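Local coordinates for protein aminopeptidase N (PDB 5DLL) that is a zinc-dependent aminopeptidase of the M1 family that removes N-terminal residues from peptides and probably helps break down peptides left by intracellular protein turnover, at residues Y26-T31 against A46-V51; S129-A134 against F270-M275; Y143-D148 against K194-F199; A152-I157 against V187-F192. All coordinates share one frame; numbering follows the deposited sequence.

Interaction 1 (Y26-T31 against A46-V51); sequences YLIDET and ANLYIV
Val-51 O accepts a hydrogen bond from Leu-27 N at 2.8 Å and also takes a CA-H...O contact from Tyr-26 CA at 3.5 Å. It marks one end of an antiparallel beta hairpin, strands 26-36 and 42-52, in the N-terminal beta domain of the M1 peptidase. The bond is returned from Val-51 N to Leu-27 O, closing a hydrogen-bonded pair; Ile-28 and Ile-50 follow as a non-hydrogen-bonded pair. A beta bulge then interrupts strand 26-36: Asp-29 N gives to Tyr-49 O at 3.0 Å, while Tyr-49 N turns to the next residue, Glu-30 O, at 3.1 Å. Beyond it Thr-31 again lies across from Leu-48.

Side chains divide between two faces. On one, Ile-28, Ile-50, Leu-48 and the methyl of Thr-31 make a buried, largely apolar patch, with Ile-28 CG1 4.2 Å from Ile-50 CG1, and Thr-31 CG2 and Leu-48 CD1 lying side by side. Thr-31 OG1 is hydrogen-bonded to Tyr-143 OH, and strand 150-160 pairs with the far edge of strand 26-36. The other face, of Leu-27, Glu-30, Tyr-49 and Val-51, is partly exposed. Glu-30 O lies at the edge of the Tyr-49 ring, and Glu-30 CB is 4.0 Å from Tyr-49 CD2; Asp-29, at the bulge, lies against Val-51 CG1. Arg-57 forms a cation-pi contact with the Tyr-26 ring. With CG2 anti to its own backbone N (CG1 at chi1 -58°), Ile-50 brings that methyl to 3.3 Å from Leu-27 O and 4.0 Å from Tyr-26 CB.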
# COMPACT_ATOMS: atom_id res chain seq x y z
N TYR A 26 0.79 -24.01 -26.44
CA TYR A 26 0.68 -23.08 -27.58
C TYR A 26 0.85 -21.64 -27.10
O TYR A 26 0.50 -21.32 -25.96
CB TYR A 26 -0.64 -23.29 -28.33
CG TYR A 26 -0.60 -24.52 -29.21
CD1 TYR A 26 -0.14 -24.44 -30.52
CD2 TYR A 26 -0.98 -25.77 -28.72
CE1 TYR A 26 -0.07 -25.56 -31.33
CE2 TYR A 26 -0.91 -26.90 -29.52
CZ TYR A 26 -0.46 -26.79 -30.82
OH TYR A 26 -0.39 -27.90 -31.64
N LEU A 27 1.39 -20.79 -27.98
CA LEU A 27 1.69 -19.40 -27.65
C LEU A 27 1.10 -18.43 -28.67
O LEU A 27 0.84 -18.80 -29.81
CB LEU A 27 3.20 -19.18 -27.56
CG LEU A 27 3.89 -19.72 -26.30
CD1 LEU A 27 5.40 -19.77 -26.51
CD2 LEU A 27 3.53 -18.89 -25.08
N ILE A 28 0.92 -17.18 -28.24
CA ILE A 28 0.31 -16.14 -29.07
C ILE A 28 1.32 -15.03 -29.31
O ILE A 28 1.83 -14.43 -28.37
CB ILE A 28 -0.96 -15.56 -28.41
CG1 ILE A 28 -1.93 -16.70 -28.06
CG2 ILE A 28 -1.62 -14.53 -29.33
CD1 ILE A 28 -3.24 -16.27 -27.43
N ASP A 29 1.61 -14.79 -30.59
CA ASP A 29 2.54 -13.76 -31.01
C ASP A 29 1.83 -12.41 -31.13
O ASP A 29 2.34 -11.40 -30.65
CB ASP A 29 3.19 -14.13 -32.35
CG ASP A 29 4.20 -15.26 -32.22
OD1 ASP A 29 4.59 -15.62 -31.08
OD2 ASP A 29 4.63 -15.79 -33.28
N GLU A 30 0.66 -12.42 -31.78
CA GLU A 30 -0.12 -11.21 -32.01
C GLU A 30 -1.60 -11.42 -31.76
O GLU A 30 -2.12 -12.52 -31.91
CB GLU A 30 0.06 -10.71 -33.44
CG GLU A 30 1.51 -10.51 -33.85
CD GLU A 30 1.70 -9.36 -34.81
OE1 GLU A 30 0.89 -9.23 -35.75
OE2 GLU A 30 2.66 -8.58 -34.63
N THR A 31 -2.28 -10.34 -31.39
CA THR A 31 -3.71 -10.37 -31.09
C THR A 31 -4.35 -9.14 -31.73
O THR A 31 -4.02 -8.00 -31.38
CB THR A 31 -3.94 -10.35 -29.57
OG1 THR A 31 -3.28 -11.48 -28.98
CG2 THR A 31 -5.42 -10.38 -29.24
N ALA A 46 -11.79 -11.37 -33.14
CA ALA A 46 -10.41 -11.49 -32.66
C ALA A 46 -9.59 -12.45 -33.52
O ALA A 46 -9.96 -13.62 -33.68
CB ALA A 46 -10.37 -11.95 -31.21
N ASN A 47 -8.48 -11.95 -34.06
CA ASN A 47 -7.55 -12.76 -34.84
C ASN A 47 -6.33 -13.07 -34.00
O ASN A 47 -5.51 -12.20 -33.74
CB ASN A 47 -7.13 -12.03 -36.11
CG ASN A 47 -8.15 -12.14 -37.21
OD1 ASN A 47 -7.85 -12.66 -38.28
ND2 ASN A 47 -9.36 -11.65 -36.96
N LEU A 48 -6.21 -14.33 -33.60
CA LEU A 48 -5.12 -14.79 -32.75
C LEU A 48 -4.10 -15.51 -33.62
O LEU A 48 -4.43 -16.52 -34.25
CB LEU A 48 -5.64 -15.75 -31.68
CG LEU A 48 -6.23 -15.13 -30.41
CD1 LEU A 48 -7.10 -13.92 -30.71
CD2 LEU A 48 -7.02 -16.18 -29.63
N TYR A 49 -2.88 -14.98 -33.66
CA TYR A 49 -1.80 -15.59 -34.43
C TYR A 49 -0.97 -16.46 -33.50
O TYR A 49 -0.14 -15.98 -32.75
CB TYR A 49 -0.98 -14.53 -35.15
CG TYR A 49 -1.82 -13.78 -36.15
CD1 TYR A 49 -1.98 -14.25 -37.45
CD2 TYR A 49 -2.50 -12.62 -35.80
CE1 TYR A 49 -2.77 -13.58 -38.36
CE2 TYR A 49 -3.29 -11.95 -36.70
CZ TYR A 49 -3.42 -12.43 -37.98
OH TYR A 49 -4.21 -11.75 -38.88
N ILE A 50 -1.24 -17.76 -33.58
CA ILE A 50 -0.82 -18.73 -32.58
C ILE A 50 0.27 -19.65 -33.14
O ILE A 50 0.27 -19.97 -34.33
CB ILE A 50 -2.03 -19.58 -32.14
CG1 ILE A 50 -3.13 -18.67 -31.57
CG2 ILE A 50 -1.63 -20.63 -31.12
CD1 ILE A 50 -4.50 -19.31 -31.54
N VAL A 51 1.18 -20.07 -32.27
CA VAL A 51 2.26 -20.97 -32.65
C VAL A 51 2.53 -22.02 -31.56
O VAL A 51 2.40 -21.74 -30.37
CB VAL A 51 3.55 -20.18 -32.97
CG1 VAL A 51 4.16 -19.58 -31.71
CG2 VAL A 51 4.56 -21.06 -33.70

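Interaction 2 (S129-A134 against F270-M275); sequences STQCEA and FNAGAM
Gln-131 starts with CG anti to its backbone N (chi1 170°) and then bends at chi2 (59°), placing its amide against Phe-270, Ala-272 and Met-275. Met-275 is also anti at chi1, then kinked at chi2 and again at chi3, which sets its thioether beside Gln-131 and Glu-133. Residues 273-275 open the GAMEN sequence that marks the M1 aminopeptidases and, in relatives, lines the site for the substrate's N terminus; a type I beta turn from Phe-270 to Gly-273 leads into it. Residues 129-134 belong to the N-terminal domain and 270-275 to the catalytic one, so the contact joins the two beside the active site, with the side chain of Glu-133 about 6 Å from the bound zinc ion.

No hydrogen bond crosses between the segments. The Gln-131 amide is held from its own side: NE2 donates to Glu-133 O at 2.9 Å, in the amide plane and onto a carbonyl lone pair. That bond fixes the flip of the amide, and OE1 faces apolar carbons, 3.3 Å from Phe-270 CZ and 3.9 Å from Ala-272 CB. The amide and the Phe-270 ring are turned 57° apart, while Thr-130 O lies at the ring's edge. Glu-133, extended beyond CG, crosses Met-275 obliquely; the peptide that follows it, to Ala-134, is cis. Met-275 CE rests 3.8 Å from Glu-133 CB, and Met-275 SD lies 3.9 Å from Gln-131 NE2.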
# COMPACT_ATOMS: atom_id res chain seq x y z
N SER A 129 -15.86 0.31 -19.74
CA SER A 129 -14.61 0.23 -19.00
C SER A 129 -14.32 -1.24 -18.73
O SER A 129 -15.24 -2.04 -18.65
CB SER A 129 -14.73 1.02 -17.69
OG SER A 129 -13.78 0.59 -16.73
N THR A 130 -13.05 -1.58 -18.57
CA THR A 130 -12.65 -2.97 -18.36
C THR A 130 -11.92 -3.15 -17.04
O THR A 130 -11.63 -2.19 -16.32
CB THR A 130 -11.70 -3.46 -19.47
OG1 THR A 130 -10.48 -2.72 -19.41
CG2 THR A 130 -12.34 -3.31 -20.83
N GLN A 131 -11.65 -4.42 -16.74
CA GLN A 131 -10.77 -4.81 -15.66
C GLN A 131 -10.40 -6.26 -15.93
O GLN A 131 -11.27 -7.13 -15.92
CB GLN A 131 -11.46 -4.67 -14.30
CG GLN A 131 -10.70 -5.29 -13.14
CD GLN A 131 -9.32 -4.70 -12.96
OE1 GLN A 131 -9.12 -3.49 -13.11
NE2 GLN A 131 -8.35 -5.55 -12.62
N CYS A 132 -9.12 -6.52 -16.19
CA CYS A 132 -8.70 -7.84 -16.64
C CYS A 132 -7.77 -8.59 -15.68
O CYS A 132 -7.57 -9.79 -15.86
CB CYS A 132 -8.08 -7.72 -18.03
SG CYS A 132 -9.26 -7.13 -19.28
N GLU A 133 -7.20 -7.93 -14.68
CA GLU A 133 -6.44 -8.66 -13.66
C GLU A 133 -7.44 -9.20 -12.64
O GLU A 133 -8.29 -8.45 -12.18
CB GLU A 133 -5.42 -7.77 -12.96
CG GLU A 133 -4.56 -8.50 -11.92
CD GLU A 133 -3.44 -7.66 -11.35
OE1 GLU A 133 -3.58 -6.42 -11.30
OE2 GLU A 133 -2.42 -8.23 -10.93
N ALA A 134 -7.36 -10.49 -12.27
CA ALA A 134 -6.37 -11.45 -12.77
C ALA A 134 -6.80 -12.15 -14.06
O ALA A 134 -5.99 -12.34 -14.97
CB ALA A 134 -6.07 -12.49 -11.70
N PHE A 270 -14.33 2.83 -8.84
CA PHE A 270 -13.53 1.83 -9.55
C PHE A 270 -12.97 0.81 -8.55
O PHE A 270 -12.15 1.14 -7.70
CB PHE A 270 -12.39 2.48 -10.35
CG PHE A 270 -11.54 1.49 -11.11
CD1 PHE A 270 -12.07 0.78 -12.19
CD2 PHE A 270 -10.22 1.27 -10.76
CE1 PHE A 270 -11.30 -0.12 -12.89
CE2 PHE A 270 -9.44 0.36 -11.46
CZ PHE A 270 -9.98 -0.34 -12.53
N ASN A 271 -13.43 -0.43 -8.69
CA ASN A 271 -13.19 -1.49 -7.71
C ASN A 271 -11.71 -1.71 -7.34
O ASN A 271 -11.36 -1.72 -6.16
CB ASN A 271 -13.78 -2.82 -8.21
CG ASN A 271 -14.01 -3.82 -7.10
OD1 ASN A 271 -13.29 -4.82 -7.00
ND2 ASN A 271 -15.01 -3.56 -6.26
N ALA A 272 -10.86 -1.87 -8.35
CA ALA A 272 -9.44 -2.17 -8.09
C ALA A 272 -8.70 -1.05 -7.36
O ALA A 272 -7.66 -1.29 -6.76
CB ALA A 272 -8.73 -2.51 -9.40
N GLY A 273 -9.25 0.17 -7.41
CA GLY A 273 -8.63 1.34 -6.77
C GLY A 273 -7.69 2.01 -7.75
O GLY A 273 -7.82 3.20 -8.05
N ALA A 274 -6.73 1.22 -8.24
CA ALA A 274 -5.84 1.64 -9.31
C ALA A 274 -5.38 0.42 -10.09
O ALA A 274 -5.24 -0.66 -9.52
CB ALA A 274 -4.65 2.39 -8.74
N MET A 275 -5.16 0.57 -11.39
CA MET A 275 -4.72 -0.56 -12.22
C MET A 275 -3.71 -0.13 -13.27
O MET A 275 -3.88 0.90 -13.92
CB MET A 275 -5.92 -1.25 -12.88
CG MET A 275 -5.56 -2.46 -13.74
SD MET A 275 -4.81 -3.84 -12.83
CE MET A 275 -3.73 -4.55 -14.07

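Interaction 3 (Y143-D148 against K194-F199); sequences YLDRPD and KPCYLF
Cys-196 SG makes a sulfur-aromatic contact with the ring of Tyr-143, 3.6 Å from its CD2. Asp-145 OD1 is also near the sulfur, 3.2 Å from SG, though the pair is not a hydrogen bond. Asp-145 is the centre of an inverse gamma turn, closed by Arg-146 N on Leu-144 O, in the loop that leads into strand 150-160. This loop packs on the end of strand 193-195 and the 3-10 turn 196-198, at the catalytic-domain side of the N-terminal domain.

The sulfur-aromatic contact is oblique: SG stands 4.6 Å from the centroid of the Tyr-143 ring and 60° off its normal, while Cys-196 CB approaches CE2 of the same ring. Cys-196 points its sulfur between its own backbone N and carbonyl carbon (chi1 54°), which directs it at the gamma turn. The Asp-145 carboxylate has its charged partner elsewhere: OD2 makes a salt bridge with Arg-138, and the pairing probably keeps the acid ionised beside the sulfur.

Farther along, Pro-147 touches both Pro-195 and Tyr-197. Its CB is 4.3 Å from Pro-195 CB and 4.1 Å from Tyr-197 CE2, and the ring of Tyr-197 meets it obliquely. Tyr-197 OH is hydrogen-bonded to Thr-321 OG1 and the ring packs edge-to-face with Trp-325, carrying the contact toward the zinc site; its side chain is about 6 Å from that of His-313, a zinc ligand. On the Pro-195 side the closest touch is to backbone, Pro-195 CB lying 3.5 Å from Pro-147 O.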
# COMPACT_ATOMS: atom_id res chain seq x y z
N TYR A 143 -9.36 -16.69 -25.11
CA TYR A 143 -7.92 -16.42 -25.04
C TYR A 143 -7.20 -17.45 -24.16
O TYR A 143 -7.84 -18.24 -23.47
CB TYR A 143 -7.71 -15.01 -24.47
CG TYR A 143 -6.43 -14.35 -24.92
CD1 TYR A 143 -6.30 -13.88 -26.23
CD2 TYR A 143 -5.36 -14.19 -24.05
CE1 TYR A 143 -5.13 -13.28 -26.65
CE2 TYR A 143 -4.18 -13.58 -24.47
CZ TYR A 143 -4.08 -13.13 -25.78
OH TYR A 143 -2.93 -12.53 -26.21
N LEU A 144 -5.87 -17.44 -24.20
CA LEU A 144 -5.06 -18.12 -23.19
C LEU A 144 -4.83 -17.14 -22.03
O LEU A 144 -3.79 -16.48 -21.95
CB LEU A 144 -3.73 -18.61 -23.76
CG LEU A 144 -3.81 -19.82 -24.69
CD1 LEU A 144 -2.51 -19.98 -25.46
CD2 LEU A 144 -4.15 -21.10 -23.93
N ASP A 145 -5.82 -17.05 -21.15
CA ASP A 145 -5.87 -16.02 -20.13
C ASP A 145 -4.94 -16.36 -18.95
O ASP A 145 -5.38 -16.66 -17.84
CB ASP A 145 -7.32 -15.82 -19.68
CG ASP A 145 -7.50 -14.64 -18.76
OD1 ASP A 145 -6.50 -13.98 -18.40
OD2 ASP A 145 -8.66 -14.36 -18.39
N ARG A 146 -3.64 -16.28 -19.24
CA ARG A 146 -2.59 -16.56 -18.27
C ARG A 146 -1.42 -15.63 -18.58
O ARG A 146 -1.17 -15.31 -19.74
CB ARG A 146 -2.15 -18.03 -18.33
CG ARG A 146 -1.73 -18.50 -19.71
CD ARG A 146 -1.58 -20.00 -19.77
NE ARG A 146 -0.39 -20.48 -19.07
CZ ARG A 146 -0.06 -21.77 -18.92
NH1 ARG A 146 -0.84 -22.73 -19.42
NH2 ARG A 146 1.04 -22.10 -18.26
N PRO A 147 -0.70 -15.20 -17.53
CA PRO A 147 0.28 -14.13 -17.71
C PRO A 147 1.57 -14.52 -18.46
O PRO A 147 2.29 -13.64 -18.92
CB PRO A 147 0.59 -13.70 -16.28
CG PRO A 147 0.37 -14.92 -15.46
CD PRO A 147 -0.74 -15.68 -16.14
N ASP A 148 1.85 -15.82 -18.60
CA ASP A 148 3.05 -16.26 -19.33
C ASP A 148 2.83 -16.34 -20.84
O ASP A 148 3.73 -16.74 -21.59
CB ASP A 148 3.62 -17.58 -18.78
CG ASP A 148 2.65 -18.74 -18.86
OD1 ASP A 148 1.42 -18.50 -18.87
OD2 ASP A 148 3.10 -19.90 -18.90
N LYS A 194 2.60 -8.15 -24.28
CA LYS A 194 2.07 -8.07 -22.92
C LYS A 194 1.06 -9.17 -22.66
O LYS A 194 0.40 -9.65 -23.59
CB LYS A 194 1.42 -6.71 -22.67
CG LYS A 194 0.13 -6.44 -23.43
CD LYS A 194 -0.52 -5.15 -22.93
CE LYS A 194 -1.84 -4.85 -23.62
NZ LYS A 194 -1.67 -4.11 -24.90
N PRO A 195 0.91 -9.58 -21.39
CA PRO A 195 -0.16 -10.50 -21.02
C PRO A 195 -1.51 -9.79 -21.04
O PRO A 195 -1.58 -8.58 -20.90
CB PRO A 195 0.23 -10.96 -19.62
CG PRO A 195 1.03 -9.84 -19.06
CD PRO A 195 1.72 -9.17 -20.21
N CYS A 196 -2.59 -10.55 -21.21
CA CYS A 196 -3.91 -9.95 -21.39
C CYS A 196 -4.46 -9.22 -20.16
O CYS A 196 -5.33 -8.37 -20.31
CB CYS A 196 -4.92 -11.00 -21.89
SG CYS A 196 -5.06 -12.50 -20.89
N TYR A 197 -3.96 -9.53 -18.96
CA TYR A 197 -4.47 -8.88 -17.74
C TYR A 197 -4.18 -7.37 -17.72
O TYR A 197 -4.80 -6.63 -16.95
CB TYR A 197 -3.93 -9.57 -16.47
CG TYR A 197 -2.51 -9.21 -16.06
CD1 TYR A 197 -2.25 -8.06 -15.32
CD2 TYR A 197 -1.44 -10.03 -16.40
CE1 TYR A 197 -0.96 -7.72 -14.93
CE2 TYR A 197 -0.14 -9.70 -16.02
CZ TYR A 197 0.09 -8.55 -15.29
OH TYR A 197 1.37 -8.21 -14.91
N LEU A 198 -3.26 -6.94 -18.58
CA LEU A 198 -2.95 -5.52 -18.76
C LEU A 198 -3.69 -4.88 -19.92
O LEU A 198 -3.45 -3.72 -20.25
CB LEU A 198 -1.45 -5.35 -19.00
CG LEU A 198 -0.58 -5.85 -17.86
CD1 LEU A 198 0.85 -5.93 -18.35
CD2 LEU A 198 -0.71 -4.95 -16.64
N PHE A 199 -4.57 -5.63 -20.56
CA PHE A 199 -5.39 -5.07 -21.62
C PHE A 199 -6.46 -4.17 -20.99
O PHE A 199 -7.03 -4.52 -19.95
CB PHE A 199 -6.05 -6.16 -22.48
CG PHE A 199 -7.12 -5.63 -23.38
CD1 PHE A 199 -8.43 -5.51 -22.93
CD2 PHE A 199 -6.81 -5.19 -24.65
CE1 PHE A 199 -9.42 -4.98 -23.74
CE2 PHE A 199 -7.80 -4.67 -25.48
CZ PHE A 199 -9.10 -4.56 -25.02

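Interaction 4 (A152-I157 against V187-F192); sequences AFTVKI and VWKDPF
Val-187 spans two residues of the neighbouring strand on one face of an antiparallel pair: its CG1 meets Thr-154 CG2 at 3.9 Å and its CG2 meets Lys-156 CG at 4.0 Å, each crossing at a slant. The two Val-187 branches reach the two neighbours because CG1 is anti to the backbone N (chi1 -171°) and CG2 lies beside it. Lys-189 shares this partly exposed face, where Lys-156 bends at chi3 and its amine ends apart from Val-187.

The opposite face holds Phe-153, Val-155, Trp-188 and Asp-190, all buried. The indole of Trp-188 has Val-155 O at its edge, near the ring plane, and Ile-157 CD1 obliquely at 4.3 Å from Trp-188 CD1. Its NE1 is satisfied by Ile-167 O. Asp-190, with CG anti to its backbone N, sends its carboxylate to a salt bridge with Lys-194 NZ.

Backbone bonds set this register: Trp-188 N to Val-155 O at 2.8 Å, Val-155 N to Trp-188 O at 3.0 Å and Asp-190 N to Phe-153 O at 2.9 Å. The return bond from Phe-153 N to Asp-190 O is weak, near the corner the chain turns at Phe-192. Within the mixed sheet of the N-terminal domain, strand 150-160 lies between strands 183-191 and 26-36, parallel to the latter, with strand 193-195 pairing along it after the corner, and strand 172-179 continues the sheet beyond 183-191.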
# COMPACT_ATOMS: atom_id res chain seq x y z
N ALA A 152 1.51 -9.09 -28.97
CA ALA A 152 1.41 -7.74 -29.50
C ALA A 152 -0.03 -7.43 -29.91
O ALA A 152 -0.61 -8.12 -30.75
CB ALA A 152 2.35 -7.57 -30.68
N PHE A 153 -0.61 -6.38 -29.32
CA PHE A 153 -2.03 -6.06 -29.49
C PHE A 153 -2.29 -4.92 -30.47
O PHE A 153 -1.78 -3.82 -30.28
CB PHE A 153 -2.65 -5.67 -28.14
CG PHE A 153 -3.06 -6.85 -27.29
CD1 PHE A 153 -2.11 -7.57 -26.57
CD2 PHE A 153 -4.39 -7.21 -27.17
CE1 PHE A 153 -2.48 -8.63 -25.77
CE2 PHE A 153 -4.77 -8.28 -26.37
CZ PHE A 153 -3.81 -8.99 -25.67
N THR A 154 -3.09 -5.20 -31.50
CA THR A 154 -3.71 -4.15 -32.31
C THR A 154 -5.20 -4.20 -32.01
O THR A 154 -5.78 -5.28 -31.99
CB THR A 154 -3.52 -4.38 -33.82
OG1 THR A 154 -2.14 -4.64 -34.09
CG2 THR A 154 -3.99 -3.16 -34.62
N VAL A 155 -5.81 -3.04 -31.79
CA VAL A 155 -7.18 -2.97 -31.29
C VAL A 155 -7.97 -1.87 -31.99
O VAL A 155 -7.65 -0.70 -31.83
CB VAL A 155 -7.19 -2.69 -29.76
CG1 VAL A 155 -8.62 -2.53 -29.23
CG2 VAL A 155 -6.46 -3.79 -28.99
N LYS A 156 -8.99 -2.24 -32.76
CA LYS A 156 -9.93 -1.26 -33.32
C LYS A 156 -11.16 -1.13 -32.42
O LYS A 156 -11.58 -2.12 -31.82
CB LYS A 156 -10.37 -1.64 -34.74
CG LYS A 156 -11.16 -0.55 -35.45
CD LYS A 156 -11.75 -1.01 -36.78
CE LYS A 156 -10.68 -1.36 -37.81
NZ LYS A 156 -11.26 -1.46 -39.18
N ILE A 157 -11.72 0.07 -32.32
CA ILE A 157 -12.93 0.32 -31.54
C ILE A 157 -13.94 1.10 -32.37
O ILE A 157 -13.64 2.20 -32.83
CB ILE A 157 -12.64 1.12 -30.25
CG1 ILE A 157 -11.57 0.43 -29.40
CG2 ILE A 157 -13.92 1.31 -29.43
CD1 ILE A 157 -11.15 1.22 -28.18
N VAL A 187 -7.97 3.11 -33.95
CA VAL A 187 -7.12 1.93 -33.89
C VAL A 187 -5.94 2.23 -32.96
O VAL A 187 -5.24 3.23 -33.15
CB VAL A 187 -6.61 1.52 -35.28
CG1 VAL A 187 -5.91 0.17 -35.22
CG2 VAL A 187 -7.76 1.48 -36.28
N TRP A 188 -5.75 1.37 -31.97
CA TRP A 188 -4.69 1.53 -30.98
C TRP A 188 -3.72 0.36 -31.08
O TRP A 188 -4.08 -0.78 -30.79
CB TRP A 188 -5.28 1.58 -29.58
CG TRP A 188 -6.11 2.79 -29.32
CD1 TRP A 188 -7.45 2.94 -29.57
CD2 TRP A 188 -5.67 4.02 -28.76
NE1 TRP A 188 -7.86 4.20 -29.21
CE2 TRP A 188 -6.78 4.88 -28.71
CE3 TRP A 188 -4.43 4.49 -28.31
CZ2 TRP A 188 -6.70 6.18 -28.21
CZ3 TRP A 188 -4.35 5.78 -27.81
CH2 TRP A 188 -5.47 6.61 -27.77
N LYS A 189 -2.49 0.65 -31.49
CA LYS A 189 -1.44 -0.36 -31.57
C LYS A 189 -0.49 -0.26 -30.38
O LYS A 189 -0.07 0.83 -30.01
CB LYS A 189 -0.65 -0.22 -32.88
CG LYS A 189 0.46 -1.23 -33.06
CD LYS A 189 0.86 -1.38 -34.52
CE LYS A 189 2.20 -2.09 -34.67
NZ LYS A 189 2.24 -3.39 -33.94
N ASP A 190 -0.18 -1.41 -29.79
CA ASP A 190 0.80 -1.51 -28.71
C ASP A 190 1.84 -2.55 -29.14
O ASP A 190 1.59 -3.76 -29.04
CB ASP A 190 0.12 -1.92 -27.40
CG ASP A 190 1.08 -1.98 -26.21
OD1 ASP A 190 2.31 -1.97 -26.41
OD2 ASP A 190 0.60 -2.04 -25.06
N PRO A 191 3.01 -2.09 -29.61
CA PRO A 191 4.01 -2.97 -30.23
C PRO A 191 4.73 -3.93 -29.30
O PRO A 191 5.37 -4.86 -29.78
CB PRO A 191 5.01 -1.98 -30.84
CG PRO A 191 4.89 -0.75 -30.02
CD PRO A 191 3.47 -0.69 -29.55
N PHE A 192 4.64 -3.71 -27.99
CA PHE A 192 5.35 -4.54 -27.02
C PHE A 192 4.46 -5.66 -26.52
O PHE A 192 3.32 -5.42 -26.11
CB PHE A 192 5.87 -3.70 -25.84
CG PHE A 192 6.62 -2.46 -26.25
CD1 PHE A 192 7.93 -2.54 -26.69
CD2 PHE A 192 5.99 -1.22 -26.24
CE1 PHE A 192 8.61 -1.40 -27.09
CE2 PHE A 192 6.67 -0.08 -26.64
CZ PHE A 192 7.98 -0.17 -27.06

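How the interactions relate
From the N terminus, interaction 1 comes first and closes a short hairpin loop before any other contact opens. The remaining three are nested: 129-134 opens interaction 2, 143-148 opens interaction 3 and 152-157 opens interaction 4. They close in reverse order, at 187-192, 194-199 and finally 270-275, and none cross. Interactions 1 and 4 lie in one mixed sheet, whose strands 26-36 and 150-160 are neighbours. Interaction 3 packs against both: Phe-199 meets Phe-153 and Val-155, and Leu-144 touches Tyr-26. It also reaches interaction 2, where Cys-132 packs against Cys-196 and Phe-199, so the series runs from the N-terminal sheet to the catalytic domain beside the zinc.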